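Local coordinates for protein D-glycerate 2-kinase (Thermotoga maritima, PDB 2B8N) that catalyses the ATP-dependent phosphorylation of D-glycerate to 2-phosphoglycerate, a magnesium-requiring step in serine degradation by way of 3-hydroxypyruvate, at residues A[131-136]-A[209-214]; A[45-50]-A[195-200]; A[348-353]-A[379-384]; A[310-313]-A[318-321]. One frame throughout, in Å; residues are numbered along the deposited sequence.

How the interactions relate
From the N terminus, segment 45-50 comes first and 131-136 second; 195-200 then completes interaction 2 and 209-214 completes interaction 1, so the two long loops cross. Both contacts involve the parallel six-stranded sheet, where strands 128-133 and 193-199 are neighbours: Leu133 N and O probably bond to Leu197 O and Leu199 N. Interaction 2 brings the end of helix 44-47 and the loop after it against the sheet, interaction 1 the loop 209-214. Farther along, interaction 4 closes the short connection into strand 317-323 of the mixed sheet, and interaction 3 joins the turn between helix 337-348 and strand 355-361 to helix 380-386, which follows strand 373-377 of the same sheet.

Interaction 1. Residues A[131-136]-A[209-214]; sequences FLLSGG and VIASGP
Phe131 and Leu133 both carry CG anti to the backbone N (chi1 -168° and -171°), which sends the phenyl ring and the isobutyl group from the same face of strand 128-133 toward the loop 209-214. Ile210 answers with its CG2 branch, likewise anti to its own N. The Phe131 ring receives Pro214 at its edge, near the ring plane: Pro214 CG lies 3.9 Å from Phe131 CE2 and 4.2 Å from Phe131 CZ, the two side chains crossing at about a right angle. Next to it Leu133 uses one methyl for two neighbours. Its CD2 is 4.0 Å from Ile210 CG2 and 4.2 Å from Ala211 CB. All the touching groups are apolar and most of these residues are buried. The loop keeps its shape through two backbone hydrogen bonds, Ser212 N to Val209 O (2.9 Å) and Gly213 N to Ile210 O (2.9 Å), with positive phi from Ala211 to Gly213. In this loop Ala211 and Pro214 point toward the strand, and Ile210 reaches it through CG2, while Ser212 OG bonds to Asn171. Strand 128-133 runs between strands 52-57 and 193-199 in the parallel sheet; Leu132, on its other face, packs against helix 61-72, and Phe131 also meets the ring of Phe185.

Interaction 2. Residues A[45-50]-A[195-200]; sequences PKLNLD and VALVLS
Leu47 and Leu49 meet Val195 and Leu197 through methyl groups alone; no ring, amide or carboxylate face takes part. Leu47 CD1 touches two residues of the strand, 4.0 Å from Leu197 CD2 and 4.1 Å from Val195 CG1. The Leu47 side chain slides past that of Leu197 in the opposite direction and lies aslant to Val195. Leu49 comes at Val195 tip to tip, its CD2 4.1 Å from Val195 CG2. Val195 thus divides its branches between the two leucines. With chi1 at -170°, CG1 stands anti to the backbone N and serves Leu47, while CG2, anti to the carbonyl carbon, serves Leu49. The strand belongs to a parallel sheet whose strand order, 3-2-1-4-5-6, is that of a Rossmann-like α/β fold, and the contact covers one face of it near the start of strand 193-199. Val195 and Leu197, two residues apart, project to this face; Ala196 between them points away and touches Phe131. On the other side of the contact, the short, weakly bonded helix around 44-47 gives way at Asn48, which has positive phi and its N bonded to Pro45 O at 3.2 Å. Leu47 and Leu49, on either side of Asn48 in sequence, both point toward the strand, and the chain then continues into strand 52-57. Leu49 also packs on Leu130 of strand 128-133, and Leu47 and Val195 both touch His258 of strand 255-261.

Interaction 3. Residues A[348-353]-A[379-384]; sequences ALEGIE and STAKTL
Glu350 OE2 accepts a hydrogen bond from Lys382 NZ at 3.1 Å, forming a salt bridge through the anti lone pair of that oxygen, the one turned away from OE1. The second oxygen, OE1, has a salt bridge of its own to Lys385 one residue beyond the segment, so two lysines of helix 380-386 share the carboxylate and would probably favour its charged form. Glu350 reaches them fully extended, with CG anti to the backbone N (chi1 179°). Lys382 does the reverse: its chain bends at chi3 and chi4, which folds NZ back beside the glutamate, 3.7 Å from Glu350 CG. Beside the carboxylate, the Ala381 methyl lies 3.8 Å from Glu350 OE1, and Lys382 CE passes 4.0 Å from Gly351 N. Glu350 and Gly351 are the central pair of a type II turn from Leu349 to Ile352, Gly351 having the positive phi expected at the third place. Within segment 379-384, Ser379 O accepts from both Thr383 N (2.9 Å) and Thr383 OG1 (3.2 Å). The turn follows helix 337-348 and leads into strand 355-361; Gly351 bonds through its backbone to Gly378, just past strand 373-377, and Leu349 packs against helix 292-309.

Interaction 4. Residues A[310-313]-A[318-321]; sequences DRPL and ALIF
Leu313 and Leu319 run past each other in opposite directions, each contributing one methyl to their meeting: Leu313 CD1 stands 3.4 Å from Leu319 CD2. In both residues CG is anti to the carbonyl carbon and beside the backbone N (chi1 -66° and -60°). The first bond of the Leu313 side chain points at the strand, whereas that of Leu319 leaves to one side and only its far end approaches. The same Leu313 methyl, CD1, also comes within 3.5 Å of Ala318 O. Pro312, preceded by a cis peptide bond, adds a looser contact, its CG 4.5 Å from Leu319 CD2. Here the chain completes a beta-alpha-beta crossover: strand 280-285, helix 292-309 and then the parallel neighbouring strand 317-323 of the mixed sheet. Segment 310-313 is the link that follows the helix, Asp310 leaving it with positive phi, and its Leu313 packs against the first residues of the strand it leads into. The same link carries salt bridges, from Asp310 OD1 to Lys315 and from Arg311 NH2 to Glu305. Within the strand the side chains alternate. Leu319 and Phe321 pack on Ile302 of helix 292-309, while Ala318 and Ile320 face helix 263-276, and Leu313 also touches Glu282 of the adjoining strand 280-285.

Interaction 1. Residues A[131-136]-A[209-214]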
# COMPACT_ATOMS: atom_id res chain seq x y z
N PHE A 131 12.80 6.92 10.71
CA PHE A 131 12.69 6.20 9.45
C PHE A 131 11.26 6.26 8.93
O PHE A 131 10.39 5.57 9.42
CB PHE A 131 13.15 4.76 9.65
CG PHE A 131 13.36 3.99 8.37
CD1 PHE A 131 13.91 4.59 7.24
CD2 PHE A 131 13.04 2.64 8.31
CE1 PHE A 131 14.11 3.86 6.07
CE2 PHE A 131 13.24 1.91 7.14
CZ PHE A 131 13.77 2.52 6.02
N LEU A 132 11.04 7.13 7.95
CA LEU A 132 9.69 7.38 7.39
C LEU A 132 9.51 6.54 6.13
O LEU A 132 10.14 6.80 5.08
CB LEU A 132 9.51 8.87 7.06
CG LEU A 132 9.72 9.84 8.22
CD1 LEU A 132 9.84 11.28 7.74
CD2 LEU A 132 8.61 9.72 9.24
N LEU A 133 8.68 5.51 6.24
CA LEU A 133 8.61 4.49 5.19
C LEU A 133 7.23 4.36 4.57
O LEU A 133 6.22 4.31 5.28
CB LEU A 133 9.09 3.15 5.76
CG LEU A 133 9.33 1.96 4.83
CD1 LEU A 133 10.36 2.23 3.74
CD2 LEU A 133 9.73 0.76 5.67
N SER A 134 7.20 4.32 3.24
CA SER A 134 6.00 4.03 2.44
C SER A 134 6.34 3.07 1.30
O SER A 134 7.48 2.63 1.20
CB SER A 134 5.37 5.33 1.91
OG SER A 134 6.35 6.26 1.47
N GLY A 135 5.37 2.78 0.43
CA GLY A 135 5.53 1.84 -0.71
C GLY A 135 6.70 2.10 -1.66
O GLY A 135 7.15 3.24 -1.82
N GLY A 136 7.20 1.03 -2.26
CA GLY A 136 8.26 1.11 -3.27
C GLY A 136 9.67 0.98 -2.70
O GLY A 136 10.63 1.07 -3.45
N VAL A 209 8.13 -8.18 5.20
CA VAL A 209 7.90 -8.15 3.76
C VAL A 209 7.98 -6.71 3.26
O VAL A 209 8.49 -6.46 2.18
CB VAL A 209 6.51 -8.74 3.43
CG1 VAL A 209 6.14 -8.57 1.95
CG2 VAL A 209 6.45 -10.21 3.85
N ILE A 210 7.43 -5.77 4.02
CA ILE A 210 7.43 -4.36 3.66
C ILE A 210 8.88 -3.91 3.44
O ILE A 210 9.68 -3.92 4.38
CB ILE A 210 6.73 -3.51 4.77
CG1 ILE A 210 5.22 -3.77 4.74
CG2 ILE A 210 7.04 -2.02 4.59
CD1 ILE A 210 4.49 -3.20 5.93
N ALA A 211 9.22 -3.58 2.20
CA ALA A 211 10.59 -3.16 1.85
C ALA A 211 11.66 -4.22 2.12
O ALA A 211 12.85 -3.89 2.18
CB ALA A 211 10.94 -1.89 2.59
N SER A 212 11.21 -5.47 2.27
CA SER A 212 12.02 -6.57 2.74
C SER A 212 12.67 -6.31 4.11
O SER A 212 13.79 -6.76 4.37
CB SER A 212 13.11 -6.97 1.72
OG SER A 212 12.61 -7.32 0.44
N GLY A 213 11.95 -5.60 4.99
CA GLY A 213 12.29 -5.54 6.41
C GLY A 213 13.69 -5.03 6.72
O GLY A 213 14.50 -5.73 7.35
N PRO A 214 13.99 -3.79 6.30
CA PRO A 214 15.28 -3.17 6.53
C PRO A 214 15.56 -2.84 8.02
O PRO A 214 16.72 -2.79 8.43
CB PRO A 214 15.21 -1.93 5.64
CG PRO A 214 13.80 -1.62 5.55
CD PRO A 214 13.07 -2.90 5.57

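Interaction 2. Residues A[45-50]-A[195-200]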
# COMPACT_ATOMS: atom_id res chain seq x y z
N PRO A 45 4.39 13.59 17.39
CA PRO A 45 4.55 14.41 18.59
C PRO A 45 4.55 13.59 19.88
O PRO A 45 5.39 13.82 20.76
CB PRO A 45 3.34 15.33 18.53
CG PRO A 45 3.04 15.42 17.08
CD PRO A 45 3.21 14.02 16.62
N LYS A 46 3.64 12.62 19.97
CA LYS A 46 3.57 11.71 21.12
C LYS A 46 4.91 10.99 21.44
O LYS A 46 5.15 10.61 22.60
CB LYS A 46 2.45 10.69 20.90
CG LYS A 46 1.05 11.30 20.70
CD LYS A 46 0.03 10.18 20.63
CE LYS A 46 -1.25 10.58 19.91
NZ LYS A 46 -1.84 9.37 19.25
N LEU A 47 5.77 10.81 20.45
CA LEU A 47 7.01 10.04 20.65
C LEU A 47 8.20 10.85 21.26
O LEU A 47 9.16 10.24 21.70
CB LEU A 47 7.40 9.33 19.34
CG LEU A 47 6.27 8.51 18.68
CD1 LEU A 47 6.73 7.86 17.41
CD2 LEU A 47 5.72 7.43 19.60
N ASN A 48 8.11 12.18 21.29
CA ASN A 48 9.14 13.04 21.89
C ASN A 48 10.58 12.74 21.43
O ASN A 48 11.48 12.43 22.23
CB ASN A 48 9.03 13.00 23.41
CG ASN A 48 7.76 13.64 23.93
OD1 ASN A 48 7.03 14.31 23.19
ND2 ASN A 48 7.48 13.42 25.20
N LEU A 49 10.81 12.87 20.13
CA LEU A 49 12.09 12.51 19.57
C LEU A 49 13.08 13.69 19.64
O LEU A 49 12.68 14.85 19.60
CB LEU A 49 11.93 12.00 18.14
CG LEU A 49 11.09 10.73 17.97
CD1 LEU A 49 11.22 10.18 16.54
CD2 LEU A 49 11.43 9.66 19.01
N ASP A 50 14.36 13.35 19.77
CA ASP A 50 15.45 14.31 19.85
C ASP A 50 16.68 13.80 19.11
O ASP A 50 16.83 12.57 18.92
CB ASP A 50 15.81 14.52 21.32
CG ASP A 50 14.79 15.35 22.05
OD1 ASP A 50 14.54 16.50 21.61
OD2 ASP A 50 14.24 14.87 23.08
N VAL A 195 13.54 4.65 15.05
CA VAL A 195 12.09 4.80 15.25
C VAL A 195 11.41 4.95 13.89
O VAL A 195 11.51 6.00 13.25
CB VAL A 195 11.67 6.01 16.15
CG1 VAL A 195 10.20 5.91 16.49
CG2 VAL A 195 12.45 6.06 17.43
N ALA A 196 10.71 3.90 13.47
CA ALA A 196 10.11 3.88 12.14
C ALA A 196 8.62 4.21 12.16
O ALA A 196 7.84 3.70 13.00
CB ALA A 196 10.32 2.53 11.48
N LEU A 197 8.23 5.09 11.24
CA LEU A 197 6.83 5.32 10.94
C LEU A 197 6.55 4.75 9.54
O LEU A 197 7.17 5.15 8.52
CB LEU A 197 6.49 6.80 10.97
CG LEU A 197 6.74 7.59 12.27
CD1 LEU A 197 5.92 8.87 12.24
CD2 LEU A 197 6.46 6.80 13.57
N VAL A 198 5.61 3.81 9.51
CA VAL A 198 5.32 3.05 8.33
C VAL A 198 3.91 3.33 7.82
O VAL A 198 2.92 3.32 8.57
CB VAL A 198 5.47 1.55 8.61
CG1 VAL A 198 5.20 0.74 7.36
CG2 VAL A 198 6.85 1.27 9.14
N LEU A 199 3.83 3.57 6.53
CA LEU A 199 2.56 3.77 5.84
C LEU A 199 2.40 2.56 4.94
O LEU A 199 3.02 2.51 3.88
CB LEU A 199 2.64 5.09 5.06
CG LEU A 199 1.40 5.69 4.44
CD1 LEU A 199 0.13 5.21 5.11
CD2 LEU A 199 1.51 7.19 4.54
N SER A 200 1.61 1.58 5.37
CA SER A 200 1.62 0.26 4.77
C SER A 200 0.67 0.03 3.59
O SER A 200 -0.57 0.16 3.71
CB SER A 200 1.32 -0.80 5.83
OG SER A 200 0.96 -2.02 5.21

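Interaction 3. Residues A[348-353]-A[379-384]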
# COMPACT_ATOMS: atom_id res chain seq x y z
N ALA A 348 -25.82 -7.41 -9.33
CA ALA A 348 -26.48 -8.04 -8.18
C ALA A 348 -27.56 -7.19 -7.47
O ALA A 348 -28.45 -7.74 -6.83
CB ALA A 348 -25.42 -8.46 -7.15
N LEU A 349 -27.46 -5.86 -7.54
CA LEU A 349 -28.41 -4.96 -6.86
C LEU A 349 -29.42 -4.35 -7.80
O LEU A 349 -30.11 -3.43 -7.39
CB LEU A 349 -27.69 -3.80 -6.19
CG LEU A 349 -26.57 -4.14 -5.22
CD1 LEU A 349 -25.79 -2.86 -4.88
CD2 LEU A 349 -27.15 -4.80 -3.98
N GLU A 350 -29.51 -4.81 -9.04
CA GLU A 350 -30.46 -4.21 -9.97
C GLU A 350 -31.86 -4.19 -9.36
O GLU A 350 -32.32 -5.20 -8.82
CB GLU A 350 -30.49 -4.94 -11.32
CG GLU A 350 -31.51 -4.34 -12.29
CD GLU A 350 -31.40 -4.85 -13.71
OE1 GLU A 350 -30.46 -5.61 -14.02
OE2 GLU A 350 -32.27 -4.49 -14.53
N GLY A 351 -32.52 -3.04 -9.42
CA GLY A 351 -33.92 -2.93 -9.05
C GLY A 351 -34.21 -2.76 -7.58
O GLY A 351 -35.35 -2.80 -7.16
N ILE A 352 -33.19 -2.56 -6.78
CA ILE A 352 -33.41 -2.39 -5.36
C ILE A 352 -33.25 -0.92 -5.00
O ILE A 352 -32.19 -0.34 -5.21
CB ILE A 352 -32.43 -3.21 -4.52
CG1 ILE A 352 -32.58 -4.69 -4.82
CG2 ILE A 352 -32.71 -3.00 -3.04
CD1 ILE A 352 -31.47 -5.53 -4.20
N GLU A 353 -34.31 -0.33 -4.47
CA GLU A 353 -34.26 1.03 -3.95
C GLU A 353 -33.33 1.09 -2.77
O GLU A 353 -33.17 0.11 -2.07
CB GLU A 353 -35.63 1.46 -3.41
CG GLU A 353 -36.81 1.62 -4.39
CD GLU A 353 -38.10 2.00 -3.64
OE1 GLU A 353 -38.02 2.25 -2.41
OE2 GLU A 353 -39.19 2.03 -4.26
N SER A 379 -30.12 1.25 -9.96
CA SER A 379 -30.47 1.70 -11.31
C SER A 379 -29.33 1.59 -12.33
O SER A 379 -29.57 1.55 -13.52
CB SER A 379 -30.93 3.15 -11.27
OG SER A 379 -29.83 3.98 -10.92
N THR A 380 -28.09 1.57 -11.84
CA THR A 380 -26.89 1.52 -12.68
C THR A 380 -26.97 0.51 -13.86
O THR A 380 -26.71 0.88 -15.03
CB THR A 380 -25.63 1.20 -11.81
OG1 THR A 380 -25.49 2.19 -10.78
CG2 THR A 380 -24.34 1.16 -12.66
N ALA A 381 -27.30 -0.74 -13.55
CA ALA A 381 -27.40 -1.80 -14.57
C ALA A 381 -28.50 -1.53 -15.61
O ALA A 381 -28.30 -1.77 -16.79
CB ALA A 381 -27.61 -3.15 -13.91
N LYS A 382 -29.64 -1.03 -15.16
CA LYS A 382 -30.72 -0.70 -16.10
C LYS A 382 -30.43 0.58 -16.92
O LYS A 382 -30.95 0.73 -18.05
CB LYS A 382 -32.11 -0.72 -15.43
CG LYS A 382 -32.25 -0.02 -14.10
CD LYS A 382 -33.71 -0.12 -13.57
CE LYS A 382 -33.98 -1.41 -12.77
NZ LYS A 382 -34.50 -2.52 -13.62
N THR A 383 -29.60 1.49 -16.39
CA THR A 383 -29.15 2.63 -17.18
C THR A 383 -28.37 2.10 -18.39
O THR A 383 -28.59 2.56 -19.53
CB THR A 383 -28.25 3.63 -16.40
OG1 THR A 383 -28.92 4.13 -15.23
CG2 THR A 383 -27.90 4.81 -17.30
N LEU A 384 -27.50 1.13 -18.14
CA LEU A 384 -26.75 0.46 -19.20
C LEU A 384 -27.62 -0.34 -20.18
O LEU A 384 -27.46 -0.23 -21.41
CB LEU A 384 -25.69 -0.45 -18.59
CG LEU A 384 -24.48 0.27 -18.01
CD1 LEU A 384 -23.62 -0.72 -17.23
CD2 LEU A 384 -23.67 0.96 -19.08

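Interaction 4. Residues A[310-313]-A[318-321]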
# COMPACT_ATOMS: atom_id res chain seq x y z
N ASP A 310 -33.07 -6.52 7.72
CA ASP A 310 -32.57 -5.64 8.76
C ASP A 310 -31.53 -6.31 9.66
O ASP A 310 -31.47 -6.04 10.86
CB ASP A 310 -33.75 -5.09 9.59
CG ASP A 310 -33.71 -3.60 9.74
OD1 ASP A 310 -33.09 -2.92 8.89
OD2 ASP A 310 -34.31 -3.11 10.69
N ARG A 311 -30.70 -7.15 9.07
CA ARG A 311 -29.55 -7.70 9.77
C ARG A 311 -28.50 -7.95 8.69
O ARG A 311 -28.85 -8.07 7.52
CB ARG A 311 -29.95 -8.97 10.52
CG ARG A 311 -30.10 -10.19 9.63
CD ARG A 311 -31.31 -11.05 9.96
NE ARG A 311 -31.61 -11.90 8.80
CZ ARG A 311 -32.36 -13.00 8.82
NH1 ARG A 311 -32.93 -13.42 9.94
NH2 ARG A 311 -32.57 -13.68 7.70
N PRO A 312 -27.20 -7.99 9.05
CA PRO A 312 -26.58 -7.87 10.36
C PRO A 312 -26.58 -6.45 10.94
O PRO A 312 -26.14 -6.28 12.06
CB PRO A 312 -25.15 -8.34 10.08
CG PRO A 312 -24.89 -7.90 8.73
CD PRO A 312 -26.18 -8.15 8.00
N LEU A 313 -27.05 -5.46 10.18
CA LEU A 313 -27.29 -4.10 10.72
C LEU A 313 -28.70 -3.64 10.36
O LEU A 313 -29.25 -4.05 9.33
CB LEU A 313 -26.31 -3.08 10.14
CG LEU A 313 -24.81 -3.15 10.44
CD1 LEU A 313 -24.05 -2.32 9.40
CD2 LEU A 313 -24.49 -2.67 11.81
N ALA A 318 -24.53 1.20 7.39
CA ALA A 318 -23.30 1.39 6.65
C ALA A 318 -22.38 0.20 6.92
O ALA A 318 -21.87 0.05 8.03
CB ALA A 318 -22.63 2.69 7.03
N LEU A 319 -22.18 -0.63 5.90
CA LEU A 319 -21.29 -1.78 5.97
C LEU A 319 -19.94 -1.37 5.41
O LEU A 319 -19.88 -0.86 4.30
CB LEU A 319 -21.85 -2.92 5.11
CG LEU A 319 -23.24 -3.46 5.45
CD1 LEU A 319 -23.68 -4.33 4.34
CD2 LEU A 319 -23.23 -4.25 6.74
N ILE A 320 -18.86 -1.62 6.16
CA ILE A 320 -17.50 -1.21 5.72
C ILE A 320 -16.57 -2.41 5.44
O ILE A 320 -16.43 -3.33 6.27
CB ILE A 320 -16.81 -0.24 6.75
CG1 ILE A 320 -17.58 1.09 6.85
CG2 ILE A 320 -15.32 0.04 6.37
CD1 ILE A 320 -18.33 1.26 8.11
N PHE A 321 -15.92 -2.37 4.27
CA PHE A 321 -14.96 -3.41 3.86
C PHE A 321 -13.62 -2.81 3.39
O PHE A 321 -13.56 -1.77 2.73
CB PHE A 321 -15.54 -4.27 2.74
CG PHE A 321 -16.95 -4.77 3.01
CD1 PHE A 321 -18.03 -3.97 2.76
CD2 PHE A 321 -17.17 -6.06 3.49
CE1 PHE A 321 -19.33 -4.44 2.99
CE2 PHE A 321 -18.47 -6.52 3.73
CZ PHE A 321 -19.54 -5.72 3.49